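PDB 3CK6: zinc transport protein ZntB, which probably mediates zinc uptake across the inner membrane as a homopentameric zinc–proton symporter of the CorA metal ion transporter family. Local coordinates for residues 34-37 with 42-45; 77-82 with 191-196; 151-156 with 223-228; 45-50 with 58-63. The protein carries 1 engineered substitution. All blocks are in the same frame, centred on the assembly; numbering follows the deposited sequence.

Contact 1. Residues 34-37 with 42-45; sequences YHCE and DIRG. Engineered in segment 42-45: Gly45 (natural residue Ser).
Cys36 and Ile43 meet where a strand–loop–helix unit closes on itself: strand 32-37 of the mixed sheet of the cytoplasmic domain ends, the chain turns, and helix 43-49 comes back over the strand's last residues. The contact between the segments is entirely a matter of van der Waals packing, with no hydrogen bond across it.

One part of it is an apolar pair. Ile43 points toward the strand and sends out its longer branch fully extended: CG1 stands anti to the backbone N (chi1 -170°) and the next torsion is also anti. That brings the terminal CD1 to 3.7 Å from Cys36 CB. Cys36 aims its own CB at the helix but swings SG back beside its backbone N, so the methylene and not the sulfur makes the close approach. Both residues are buried, and Ile43 also packs on Thr110 of strand 106-111, the parallel neighbour of strand 32-37 in the sheet.

The second kind of contact is aliphatic against a carbonyl. The oxygen of Glu37 lies alongside Ile43, facing several carbons of the side chain rather than one. Here only the backbone of Glu37 does the touching, since its carboxylate leads away from the helix to a salt bridge with Arg111, again on strand 106-111. Between these two segments Ile43 makes every close approach from the helix side, laid along the last residues of the strand. Its short branch takes part too, with Ile43 CG2 at 3.8 Å from Glu37 O.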
loop_
_atom_site.group_PDB
_atom_site.type_symbol
_atom_site.label_atom_id
_atom_site.label_comp_id
_atom_site.label_asym_id
_atom_site.label_seq_id
_atom_site.Cartn_x
_atom_site.Cartn_y
_atom_site.Cartn_z
ATOM N N TYR E 34 -27.938 27.739 5.608
ATOM C CA TYR E 34 -27.834 28.297 6.944
ATOM C C TYR E 34 -26.360 28.200 7.349
ATOM O O TYR E 34 -25.814 27.101 7.460
ATOM C CB TYR E 34 -28.702 27.502 7.924
ATOM C CG TYR E 34 -30.147 27.384 7.474
ATOM C CD1 TYR E 34 -31.104 28.321 7.888
ATOM C CD2 TYR E 34 -30.549 26.375 6.599
ATOM C CE1 TYR E 34 -32.429 28.247 7.453
ATOM C CE2 TYR E 34 -31.871 26.301 6.155
ATOM C CZ TYR E 34 -32.804 27.232 6.601
ATOM O OH TYR E 34 -34.112 27.157 6.139
ATOM N N HIS E 35 -25.710 29.341 7.548
ATOM C CA HIS E 35 -24.328 29.352 8.015
ATOM C C HIS E 35 -24.352 29.719 9.497
ATOM O O HIS E 35 -24.932 30.751 9.856
ATOM C CB HIS E 35 -23.520 30.387 7.228
ATOM C CG HIS E 35 -22.050 30.303 7.459
ATOM N ND1 HIS E 35 -21.347 29.129 7.322
ATOM C CD2 HIS E 35 -21.142 31.257 7.781
ATOM C CE1 HIS E 35 -20.068 29.357 7.574
ATOM N NE2 HIS E 35 -19.918 30.640 7.851
ATOM N N CYS E 36 -23.757 28.873 10.345
ATOM C CA CYS E 36 -23.929 28.969 11.811
ATOM C C CYS E 36 -22.633 28.926 12.633
ATOM O O CYS E 36 -21.625 28.381 12.189
ATOM C CB CYS E 36 -24.833 27.853 12.330
ATOM S SG CYS E 36 -26.378 27.692 11.407
ATOM N N GLU E 37 -22.709 29.504 13.836
ATOM C CA GLU E 37 -21.659 29.407 14.849
ATOM C C GLU E 37 -21.763 28.062 15.576
ATOM O O GLU E 37 -22.739 27.790 16.262
ATOM C CB GLU E 37 -21.757 30.566 15.853
ATOM C CG GLU E 37 -21.594 31.973 15.246
ATOM C CD GLU E 37 -20.143 32.381 14.991
ATOM O OE1 GLU E 37 -19.276 31.486 14.852
ATOM O OE2 GLU E 37 -19.870 33.607 14.929
ATOM N N ASP E 42 -27.056 27.913 21.557
ATOM C CA ASP E 42 -28.383 27.718 20.951
ATOM C C ASP E 42 -28.449 26.763 19.744
ATOM O O ASP E 42 -29.551 26.373 19.331
ATOM C CB ASP E 42 -28.971 29.072 20.523
ATOM C CG ASP E 42 -29.364 29.983 21.704
ATOM O OD1 ASP E 42 -29.314 29.573 22.887
ATOM O OD2 ASP E 42 -29.729 31.144 21.421
ATOM N N ILE E 43 -27.301 26.412 19.156
ATOM C CA ILE E 43 -27.318 25.655 17.886
ATOM C C ILE E 43 -27.822 24.215 18.035
ATOM O O ILE E 43 -28.619 23.752 17.218
ATOM C CB ILE E 43 -25.973 25.716 17.099
ATOM C CG1 ILE E 43 -26.163 25.108 15.682
ATOM C CG2 ILE E 43 -24.836 25.085 17.901
ATOM C CD1 ILE E 43 -24.892 25.141 14.799
ATOM N N ARG E 44 -27.385 23.519 19.082
ATOM C CA ARG E 44 -27.867 22.163 19.316
ATOM C C ARG E 44 -29.397 22.094 19.404
ATOM O O ARG E 44 -30.014 21.177 18.853
ATOM C CB ARG E 44 -27.259 21.558 20.591
ATOM C CG ARG E 44 -27.868 20.205 20.950
ATOM C CD ARG E 44 -27.221 19.611 22.189
ATOM N NE ARG E 44 -25.843 19.199 21.949
ATOM C CZ ARG E 44 -25.477 18.017 21.450
ATOM N NH1 ARG E 44 -24.181 17.745 21.300
ATOM N NH2 ARG E 44 -26.404 17.111 21.102
ATOM N N GLY E 45 -30.001 23.042 20.123
ATOM C CA GLY E 45 -31.456 23.054 20.309
ATOM C C GLY E 45 -32.176 23.214 18.986
ATOM O O GLY E 45 -33.153 22.500 18.689
#

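Contact 2. Residues 77-82 with 191-196; sequences FMLILR and QYAIRD
Two flat groups flank the place where Leu79 meets Ala193. On the strand, the Phe77 ring turns its edge to the backbone, with Leu79 N lying in the ring plane and Phe77 CD1 the ring atom beside it, 4.0 Å from that nitrogen. The rings of Phe69 and Tyr102 meet Phe77 with their planes at about 45° to it. On the helix, the guanidinium of Arg195 receives Asp196 OD1 at its edge, in plane. The grip is side-on, NE and NH2 both reaching that one oxygen, and NH2 makes the shorter bond at 3.0 Å from Asp196 OD1 with an N-H...O angle of 154°. Both nitrogens approach from the same face of the carboxylate, NH2 on the syn side and NE on the anti side.

The contact proper is apolar and buried. Ala193 turns its methyl toward the strand, and Leu79 CD1 comes to 4.1 Å from Ala193 CB. Leu79 manages this because its CG is anti to the backbone N (chi1 -177°), which carries the branch over to the helix although CB itself is not aimed there. The same Ala193 CB lies 4.3 Å from Ile80 O, so one small side chain lets helix and strand backbone come near each other.

Strand 77-83 runs between strands 68-71 and 96-103, antiparallel to both. Helix 173-199 packs on it here, Arg82 N at the strand's far end bonding to Gln190 OE1 of that helix, while Leu81 and Ile194 both rest on Ile142 of helix 134-161 and Ile194 also touches His216 of helix 209-246.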
loop_
_atom_site.group_PDB
_atom_site.type_symbol
_atom_site.label_atom_id
_atom_site.label_comp_id
_atom_site.label_asym_id
_atom_site.label_seq_id
_atom_site.Cartn_x
_atom_site.Cartn_y
_atom_site.Cartn_z
ATOM N N PHE E 77 -26.550 13.911 4.254
ATOM C CA PHE E 77 -25.171 13.551 4.567
ATOM C C PHE E 77 -24.517 14.586 5.443
ATOM O O PHE E 77 -25.044 15.702 5.616
ATOM C CB PHE E 77 -24.336 13.288 3.285
ATOM C CG PHE E 77 -24.117 14.497 2.400
ATOM C CD1 PHE E 77 -23.191 15.493 2.745
ATOM C CD2 PHE E 77 -24.776 14.591 1.171
ATOM C CE1 PHE E 77 -22.962 16.607 1.889
ATOM C CE2 PHE E 77 -24.550 15.691 0.310
ATOM C CZ PHE E 77 -23.658 16.695 0.658
HETATM N N MSE E 78 -23.370 14.206 6.005
HETATM C CA MSE E 78 -22.475 15.166 6.664
HETATM C C MSE E 78 -21.167 15.180 5.924
HETATM O O MSE E 78 -20.634 14.121 5.607
HETATM C CB MSE E 78 -22.203 14.776 8.116
HETATM C CG MSE E 78 -21.310 15.785 8.898
HETATM SE SE MSE E 78 -21.112 15.183 10.774
HETATM C CE MSE E 78 -22.907 15.222 11.279
ATOM N N LEU E 79 -20.646 16.380 5.690
ATOM C CA LEU E 79 -19.320 16.574 5.123
ATOM C C LEU E 79 -18.495 17.504 6.012
ATOM O O LEU E 79 -18.884 18.640 6.307
ATOM C CB LEU E 79 -19.403 17.180 3.718
ATOM C CG LEU E 79 -18.090 17.377 2.970
ATOM C CD1 LEU E 79 -17.408 16.032 2.645
ATOM C CD2 LEU E 79 -18.361 18.173 1.700
ATOM N N ILE E 80 -17.343 17.004 6.421
ATOM C CA ILE E 80 -16.435 17.771 7.249
ATOM C C ILE E 80 -15.178 18.072 6.480
ATOM O O ILE E 80 -14.607 17.166 5.878
ATOM C CB ILE E 80 -16.131 17.003 8.579
ATOM C CG1 ILE E 80 -17.444 16.819 9.356
ATOM C CG2 ILE E 80 -15.034 17.738 9.398
ATOM C CD1 ILE E 80 -17.388 15.841 10.548
ATOM N N LEU E 81 -14.733 19.337 6.540
ATOM C CA LEU E 81 -13.575 19.825 5.813
ATOM C C LEU E 81 -12.725 20.745 6.675
ATOM O O LEU E 81 -13.173 21.240 7.702
ATOM C CB LEU E 81 -14.002 20.602 4.554
ATOM C CG LEU E 81 -14.876 19.830 3.556
ATOM C CD1 LEU E 81 -15.397 20.808 2.527
ATOM C CD2 LEU E 81 -14.117 18.656 2.874
ATOM N N ARG E 82 -11.490 20.944 6.249
ATOM C CA ARG E 82 -10.586 21.859 6.912
ATOM C C ARG E 82 -10.096 22.928 5.929
ATOM O O ARG E 82 -9.989 22.683 4.711
ATOM C CB ARG E 82 -9.416 21.090 7.534
ATOM C CG ARG E 82 -9.795 20.228 8.726
ATOM C CD ARG E 82 -9.277 20.826 10.057
ATOM N NE ARG E 82 -9.648 19.973 11.202
ATOM C CZ ARG E 82 -9.238 20.144 12.459
ATOM N NH1 ARG E 82 -8.445 21.152 12.787
ATOM N NH2 ARG E 82 -9.619 19.284 13.397
ATOM N N GLN E 191 -8.940 14.818 0.836
ATOM C CA GLN E 191 -8.972 14.162 -0.474
ATOM C C GLN E 191 -9.954 12.988 -0.476
ATOM O O GLN E 191 -10.754 12.852 -1.400
ATOM C CB GLN E 191 -7.571 13.696 -0.883
ATOM C CG GLN E 191 -7.505 13.164 -2.337
ATOM C CD GLN E 191 -6.138 12.591 -2.675
ATOM O OE1 GLN E 191 -5.110 13.190 -2.389
ATOM N NE2 GLN E 191 -6.130 11.410 -3.258
ATOM N N TYR E 192 -9.871 12.136 0.545
ATOM C CA TYR E 192 -10.753 10.990 0.647
ATOM C C TYR E 192 -12.220 11.381 0.887
ATOM O O TYR E 192 -13.106 10.705 0.382
ATOM C CB TYR E 192 -10.266 9.968 1.672
ATOM C CG TYR E 192 -8.805 9.561 1.510
ATOM C CD1 TYR E 192 -7.979 9.439 2.631
ATOM C CD2 TYR E 192 -8.242 9.335 0.243
ATOM C CE1 TYR E 192 -6.636 9.082 2.506
ATOM C CE2 TYR E 192 -6.877 8.979 0.105
ATOM C CZ TYR E 192 -6.096 8.855 1.250
ATOM O OH TYR E 192 -4.757 8.509 1.163
ATOM N N ALA E 193 -12.455 12.462 1.640
ATOM C CA ALA E 193 -13.796 12.973 1.928
ATOM C C ALA E 193 -14.468 13.431 0.629
ATOM O O ALA E 193 -15.629 13.093 0.359
ATOM C CB ALA E 193 -13.743 14.125 2.948
ATOM N N ILE E 194 -13.706 14.141 -0.201
ATOM C CA ILE E 194 -14.202 14.583 -1.499
ATOM C C ILE E 194 -14.447 13.394 -2.443
ATOM O O ILE E 194 -15.457 13.355 -3.163
ATOM C CB ILE E 194 -13.274 15.686 -2.120
ATOM C CG1 ILE E 194 -13.325 16.953 -1.244
ATOM C CG2 ILE E 194 -13.695 15.982 -3.623
ATOM C CD1 ILE E 194 -12.124 17.932 -1.404
ATOM N N ARG E 195 -13.540 12.415 -2.443
ATOM C CA ARG E 195 -13.767 11.194 -3.220
ATOM C C ARG E 195 -15.073 10.531 -2.792
ATOM O O ARG E 195 -15.903 10.180 -3.638
ATOM C CB ARG E 195 -12.626 10.194 -3.054
ATOM C CG ARG E 195 -12.761 8.947 -3.960
ATOM C CD ARG E 195 -11.911 7.818 -3.432
ATOM N NE ARG E 195 -12.308 7.462 -2.070
ATOM C CZ ARG E 195 -11.480 6.985 -1.145
ATOM N NH1 ARG E 195 -10.199 6.789 -1.429
ATOM N NH2 ARG E 195 -11.930 6.702 0.069
ATOM N N ASP E 196 -15.231 10.386 -1.474
ATOM C CA ASP E 196 -16.392 9.749 -0.889
ATOM C C ASP E 196 -17.669 10.494 -1.220
ATOM O O ASP E 196 -18.662 9.874 -1.530
ATOM C CB ASP E 196 -16.238 9.600 0.628
ATOM C CG ASP E 196 -15.219 8.540 1.012
ATOM O OD1 ASP E 196 -14.715 7.814 0.121
ATOM O OD2 ASP E 196 -14.913 8.432 2.213
#

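Contact 3. Residues 151-156 with 223-228; sequences LYLDTI and NETIEF
Next to the meeting of Leu153 with Ile226, the carbonyl oxygen of Tyr152 is gripped by two donors. Thr155 OG1 reaches Tyr152 O at 2.5 Å, a short bond that lies in the carbonyl plane on a lone pair, with a C=O...donor angle of 144°. Ile156 N supplies the ordinary helical bond to the same oxygen, longer at 3.3 Å. The threonine gets there by folding OG1 between its own backbone N and carbonyl carbon (chi1 72°), which turns the hydroxyl back along the helix.

The motif is packing of long helices, 134-161 against 209-246, both running in the same general direction in the helical part of the CorA-type cytoplasmic domain. Between these segments Leu153 makes the bridge. It points straight toward helix 209-246 and presents both methyls to one methylene: CD1 and CD2 each lie 4.0 Å from Ile226 CG1. The two side chains cross at about a right angle, so the fork of the leucine straddles the isoleucine branch. Ile226 also rests on Ile183 of helix 173-199, so that three helices share this buried patch.

Helix 209-246 works on two fronts here. Glu224 forms a salt bridge to Arg66 of the second subunit, and Thr225 OG1 bonds to Arg185 of that same subunit, besides a weak bond to Arg221 O in its own helix. Thr225 therefore divides its two branches, the hydroxyl serving the pentamer interface while the methyl faces inward: Leu153 CD1 lies 4.5 Å from Thr225 CG2.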
loop_
_atom_site.group_PDB
_atom_site.type_symbol
_atom_site.label_atom_id
_atom_site.label_comp_id
_atom_site.label_asym_id
_atom_site.label_seq_id
_atom_site.Cartn_x
_atom_site.Cartn_y
_atom_site.Cartn_z
ATOM N N LEU E 151 -2.812 29.014 -1.910
ATOM C CA LEU E 151 -2.179 30.309 -1.635
ATOM C C LEU E 151 -1.191 30.192 -0.490
ATOM O O LEU E 151 -0.090 30.739 -0.571
ATOM C CB LEU E 151 -3.204 31.424 -1.337
ATOM C CG LEU E 151 -3.821 32.162 -2.537
ATOM C CD1 LEU E 151 -5.149 32.834 -2.172
ATOM C CD2 LEU E 151 -2.846 33.189 -3.180
ATOM N N TYR E 152 -1.576 29.474 0.567
ATOM C CA TYR E 152 -0.663 29.235 1.682
ATOM C C TYR E 152 0.556 28.411 1.257
ATOM O O TYR E 152 1.691 28.740 1.612
ATOM C CB TYR E 152 -1.380 28.587 2.870
ATOM C CG TYR E 152 -0.470 28.242 4.027
ATOM C CD1 TYR E 152 0.146 29.240 4.783
ATOM C CD2 TYR E 152 -0.234 26.913 4.374
ATOM C CE1 TYR E 152 0.985 28.909 5.844
ATOM C CE2 TYR E 152 0.594 26.580 5.438
ATOM C CZ TYR E 152 1.195 27.573 6.163
ATOM O OH TYR E 152 2.018 27.226 7.216
ATOM N N LEU E 153 0.318 27.347 0.499
ATOM C CA LEU E 153 1.412 26.514 0.005
ATOM C C LEU E 153 2.439 27.310 -0.793
ATOM O O LEU E 153 3.624 27.004 -0.728
ATOM C CB LEU E 153 0.908 25.309 -0.793
ATOM C CG LEU E 153 0.367 24.166 0.072
ATOM C CD1 LEU E 153 -0.260 23.059 -0.786
ATOM C CD2 LEU E 153 1.446 23.615 1.041
ATOM N N ASP E 154 1.981 28.340 -1.508
ATOM C CA ASP E 154 2.853 29.276 -2.220
ATOM C C ASP E 154 3.834 29.969 -1.282
ATOM O O ASP E 154 4.960 30.202 -1.668
ATOM C CB ASP E 154 2.050 30.352 -2.960
ATOM C CG ASP E 154 1.389 29.839 -4.230
ATOM O OD1 ASP E 154 1.806 28.775 -4.748
ATOM O OD2 ASP E 154 0.444 30.516 -4.710
ATOM N N THR E 155 3.391 30.305 -0.066
ATOM C CA THR E 155 4.251 30.962 0.921
ATOM C C THR E 155 5.313 29.985 1.400
ATOM O O THR E 155 6.427 30.378 1.728
ATOM C CB THR E 155 3.461 31.509 2.142
ATOM O OG1 THR E 155 3.014 30.426 2.972
ATOM C CG2 THR E 155 2.277 32.342 1.705
ATOM N N ILE E 156 4.953 28.704 1.453
ATOM C CA ILE E 156 5.912 27.667 1.849
ATOM C C ILE E 156 6.932 27.460 0.728
ATOM O O ILE E 156 8.147 27.383 0.973
ATOM C CB ILE E 156 5.212 26.347 2.274
ATOM C CG1 ILE E 156 4.479 26.568 3.611
ATOM C CG2 ILE E 156 6.235 25.197 2.386
ATOM C CD1 ILE E 156 3.473 25.487 3.988
ATOM N N ASN E 223 -2.140 17.478 -2.314
ATOM C CA ASN E 223 -1.469 16.398 -1.573
ATOM C C ASN E 223 -0.126 16.010 -2.187
ATOM O O ASN E 223 0.849 15.844 -1.467
ATOM C CB ASN E 223 -2.366 15.158 -1.430
ATOM C CG ASN E 223 -3.277 15.241 -0.227
ATOM O OD1 ASN E 223 -2.827 15.134 0.907
ATOM N ND2 ASN E 223 -4.567 15.465 -0.462
ATOM N N GLU E 224 -0.072 15.896 -3.506
ATOM C CA GLU E 224 1.190 15.610 -4.189
ATOM C C GLU E 224 2.227 16.711 -4.036
ATOM O O GLU E 224 3.401 16.422 -3.924
ATOM C CB GLU E 224 0.974 15.296 -5.661
ATOM C CG GLU E 224 0.100 14.047 -5.833
ATOM C CD GLU E 224 -0.373 13.798 -7.256
ATOM O OE1 GLU E 224 -0.347 14.714 -8.133
ATOM O OE2 GLU E 224 -0.799 12.642 -7.486
ATOM N N THR E 225 1.780 17.962 -4.055
ATOM C CA THR E 225 2.661 19.111 -3.878
ATOM C C THR E 225 3.275 19.127 -2.476
ATOM O O THR E 225 4.485 19.364 -2.318
ATOM C CB THR E 225 1.919 20.430 -4.169
ATOM O OG1 THR E 225 1.755 20.548 -5.577
ATOM C CG2 THR E 225 2.770 21.616 -3.714
ATOM N N ILE E 226 2.437 18.879 -1.474
ATOM C CA ILE E 226 2.896 18.725 -0.086
ATOM C C ILE E 226 3.999 17.665 0.030
ATOM O O ILE E 226 5.025 17.915 0.655
ATOM C CB ILE E 226 1.713 18.423 0.874
ATOM C CG1 ILE E 226 0.844 19.674 1.027
ATOM C CG2 ILE E 226 2.228 17.967 2.285
ATOM C CD1 ILE E 226 -0.335 19.475 1.891
ATOM N N GLU E 227 3.786 16.492 -0.574
ATOM C CA GLU E 227 4.790 15.418 -0.535
ATOM C C GLU E 227 6.070 15.827 -1.209
ATOM O O GLU E 227 7.162 15.484 -0.747
ATOM C CB GLU E 227 4.277 14.107 -1.144
ATOM C CG GLU E 227 3.161 13.481 -0.366
ATOM C CD GLU E 227 3.583 13.070 1.039
ATOM O OE1 GLU E 227 2.835 13.385 1.981
ATOM O OE2 GLU E 227 4.659 12.450 1.192
ATOM N N PHE E 228 5.945 16.592 -2.285
ATOM C CA PHE E 228 7.106 17.105 -2.972
ATOM C C PHE E 228 7.867 18.090 -2.085
ATOM O O PHE E 228 9.097 18.003 -1.972
ATOM C CB PHE E 228 6.729 17.770 -4.296
ATOM C CG PHE E 228 7.862 18.508 -4.929
ATOM C CD1 PHE E 228 9.010 17.828 -5.350
ATOM C CD2 PHE E 228 7.786 19.884 -5.108
ATOM C CE1 PHE E 228 10.078 18.515 -5.946
ATOM C CE2 PHE E 228 8.830 20.581 -5.690
ATOM C CZ PHE E 228 9.996 19.899 -6.104
#

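Contact 4. Residues 45-50 with 58-63; sequences GWLEDN and DHLLAD. Engineered in segment 45-50: Gly45 (natural residue Ser).
Leu47 reaches from helix 43-49 to Leu60 and Leu61 at the end of helix 54-60, the two short helices following one another in the chain and packing side by side against the sheet. Its CB already points toward the second helix. CG then swings beside the backbone N, anti to the carbonyl carbon (chi1 -72°), and the methyls part company. CD2 stays with its own helix, 3.9 Å from Trp46 CE3. CD1 crosses over, meeting Leu60 CD2 at 3.8 Å, with the two leucines at about a right angle. Farther along, Leu61 CD2 lies 4.4 Å from the same Leu47 CD1. Ile108 of strand 106-111 packs against Leu47 as well, which seats the pair of helices on the sheet.

The end of helix 43-49 is tied down by Asn50, the first residue to leave helical geometry. Its ND2 bonds to Trp46 O at 3.0 Å (N-H...O angle 154°), coming from above the carbonyl plane, while Asn50 N reaches that oxygen from the opposite face. ND2 also sits over one face of the Trp46 indole, toward its rim. Glu26 O accepts from both Asn50 ND2 and Trp46 NE1, linking the helix end to the loop before strand 32-37.

Across the helix pair, His59 stacks on Phe214 of the third subunit. At the outer side two acids share one partner: Glu48 OE1 and Asp58 OD1 stand 5.2 Å apart, and Arg44 NH2 forms a salt bridge to each, probably easing the repulsion between them.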
loop_
_atom_site.group_PDB
_atom_site.type_symbol
_atom_site.label_atom_id
_atom_site.label_comp_id
_atom_site.label_asym_id
_atom_site.label_seq_id
_atom_site.Cartn_x
_atom_site.Cartn_y
_atom_site.Cartn_z
ATOM N N GLY E 45 -30.001 23.042 20.123
ATOM C CA GLY E 45 -31.456 23.054 20.309
ATOM C C GLY E 45 -32.176 23.214 18.986
ATOM O O GLY E 45 -33.153 22.500 18.689
ATOM N N TRP E 46 -31.688 24.156 18.185
ATOM C CA TRP E 46 -32.229 24.400 16.858
ATOM C C TRP E 46 -32.165 23.152 15.976
ATOM O O TRP E 46 -33.163 22.776 15.357
ATOM C CB TRP E 46 -31.476 25.555 16.213
ATOM C CG TRP E 46 -31.974 25.967 14.887
ATOM C CD1 TRP E 46 -33.151 26.604 14.603
ATOM C CD2 TRP E 46 -31.292 25.803 13.642
ATOM N NE1 TRP E 46 -33.247 26.832 13.245
ATOM C CE2 TRP E 46 -32.122 26.347 12.633
ATOM C CE3 TRP E 46 -30.062 25.237 13.277
ATOM C CZ2 TRP E 46 -31.748 26.367 11.294
ATOM C CZ3 TRP E 46 -29.694 25.246 11.938
ATOM C CH2 TRP E 46 -30.553 25.797 10.959
ATOM N N LEU E 47 -31.000 22.506 15.947
ATOM C CA LEU E 47 -30.800 21.292 15.131
ATOM C C LEU E 47 -31.746 20.155 15.545
ATOM O O LEU E 47 -32.385 19.514 14.696
ATOM C CB LEU E 47 -29.332 20.839 15.209
ATOM C CG LEU E 47 -28.325 21.730 14.465
ATOM C CD1 LEU E 47 -26.907 21.355 14.808
ATOM C CD2 LEU E 47 -28.528 21.669 12.950
ATOM N N GLU E 48 -31.853 19.934 16.854
ATOM C CA GLU E 48 -32.756 18.913 17.387
ATOM C C GLU E 48 -34.236 19.265 17.211
ATOM O O GLU E 48 -35.038 18.395 16.859
ATOM C CB GLU E 48 -32.406 18.563 18.837
ATOM C CG GLU E 48 -31.071 17.819 18.911
ATOM C CD GLU E 48 -30.587 17.545 20.334
ATOM O OE1 GLU E 48 -29.440 17.063 20.467
ATOM O OE2 GLU E 48 -31.328 17.813 21.299
ATOM N N ASP E 49 -34.590 20.535 17.414
ATOM C CA ASP E 49 -35.953 21.002 17.132
ATOM C C ASP E 49 -36.350 20.710 15.683
ATOM O O ASP E 49 -37.518 20.442 15.392
ATOM C CB ASP E 49 -36.085 22.509 17.403
ATOM C CG ASP E 49 -36.295 22.844 18.887
ATOM O OD1 ASP E 49 -36.533 21.942 19.737
ATOM O OD2 ASP E 49 -36.216 24.048 19.203
ATOM N N ASN E 50 -35.355 20.749 14.799
ATOM C CA ASN E 50 -35.509 20.491 13.377
ATOM C C ASN E 50 -35.297 19.017 13.035
ATOM O O ASN E 50 -35.143 18.644 11.859
ATOM C CB ASN E 50 -34.563 21.404 12.580
ATOM C CG ASN E 50 -35.183 22.760 12.292
ATOM O OD1 ASN E 50 -36.063 22.871 11.446
ATOM N ND2 ASN E 50 -34.732 23.796 12.999
ATOM N N ASP E 58 -24.306 15.409 17.910
ATOM C CA ASP E 58 -23.091 15.149 18.722
ATOM C C ASP E 58 -21.853 15.112 17.830
ATOM O O ASP E 58 -20.819 15.713 18.158
ATOM C CB ASP E 58 -23.174 13.797 19.444
ATOM C CG ASP E 58 -24.202 13.762 20.577
ATOM O OD1 ASP E 58 -24.769 14.810 20.978
ATOM O OD2 ASP E 58 -24.434 12.640 21.087
ATOM N N HIS E 59 -21.937 14.396 16.705
ATOM C CA HIS E 59 -20.767 14.306 15.832
ATOM C C HIS E 59 -20.448 15.649 15.199
ATOM O O HIS E 59 -19.272 16.057 15.149
ATOM C CB HIS E 59 -20.878 13.206 14.771
ATOM C CG HIS E 59 -19.544 12.698 14.292
ATOM N ND1 HIS E 59 -19.121 12.821 12.983
ATOM C CD2 HIS E 59 -18.543 12.069 14.949
ATOM C CE1 HIS E 59 -17.919 12.283 12.856
ATOM N NE2 HIS E 59 -17.550 11.813 14.033
ATOM N N LEU E 60 -21.498 16.349 14.756
ATOM C CA LEU E 60 -21.360 17.669 14.117
ATOM C C LEU E 60 -20.710 18.716 15.023
ATOM O O LEU E 60 -19.925 19.539 14.561
ATOM C CB LEU E 60 -22.720 18.192 13.648
ATOM C CG LEU E 60 -22.708 19.395 12.690
ATOM C CD1 LEU E 60 -22.317 18.979 11.272
ATOM C CD2 LEU E 60 -24.049 20.122 12.691
ATOM N N LEU E 61 -21.076 18.692 16.300
ATOM C CA LEU E 61 -20.658 19.704 17.246
ATOM C C LEU E 61 -19.496 19.237 18.141
ATOM O O LEU E 61 -19.159 19.916 19.108
ATOM C CB LEU E 61 -21.853 20.141 18.118
ATOM C CG LEU E 61 -23.127 20.664 17.425
ATOM C CD1 LEU E 61 -24.144 21.065 18.468
ATOM C CD2 LEU E 61 -22.831 21.825 16.476
ATOM N N ALA E 62 -18.910 18.077 17.844
ATOM C CA ALA E 62 -17.898 17.472 18.721
ATOM C C ALA E 62 -16.671 18.376 18.840
ATOM O O ALA E 62 -16.395 19.167 17.940
ATOM C CB ALA E 62 -17.492 16.096 18.180
ATOM N N ASP E 63 -15.932 18.263 19.939
ATOM C CA ASP E 63 -14.665 18.984 20.065
ATOM C C ASP E 63 -13.692 18.605 18.940
ATOM O O ASP E 63 -13.171 19.486 18.236
ATOM C CB ASP E 63 -14.026 18.733 21.435
ATOM C CG ASP E 63 -12.807 19.618 21.687
ATOM O OD1 ASP E 63 -12.658 20.652 20.983
ATOM O OD2 ASP E 63 -11.989 19.288 22.593
#

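Overall arrangement
Contacts 1 and 4 lie at one end of the chain, their centres about 8 Å apart; they share the engineered Gly45 and helix 43-49. Contact 2 lies about 20 Å away, between centres, on the same mixed sheet; Met78 CE packs on Leu60 CD1 of contact 4 at 3.8 Å. Contact 3 is on the other side of the chain's centre, about 33 Å from contact 1, centre to centre. Contacts 1 and 4 close before 77-82 begins, whereas the segments of contacts 2 and 3 alternate, contact 2 setting helix 173-199 on the sheet and contact 3 joining helices 134-161 and 209-246. Side chains connect the sheet-and-helix head to the helical bundle, and both meet neighbouring subunits.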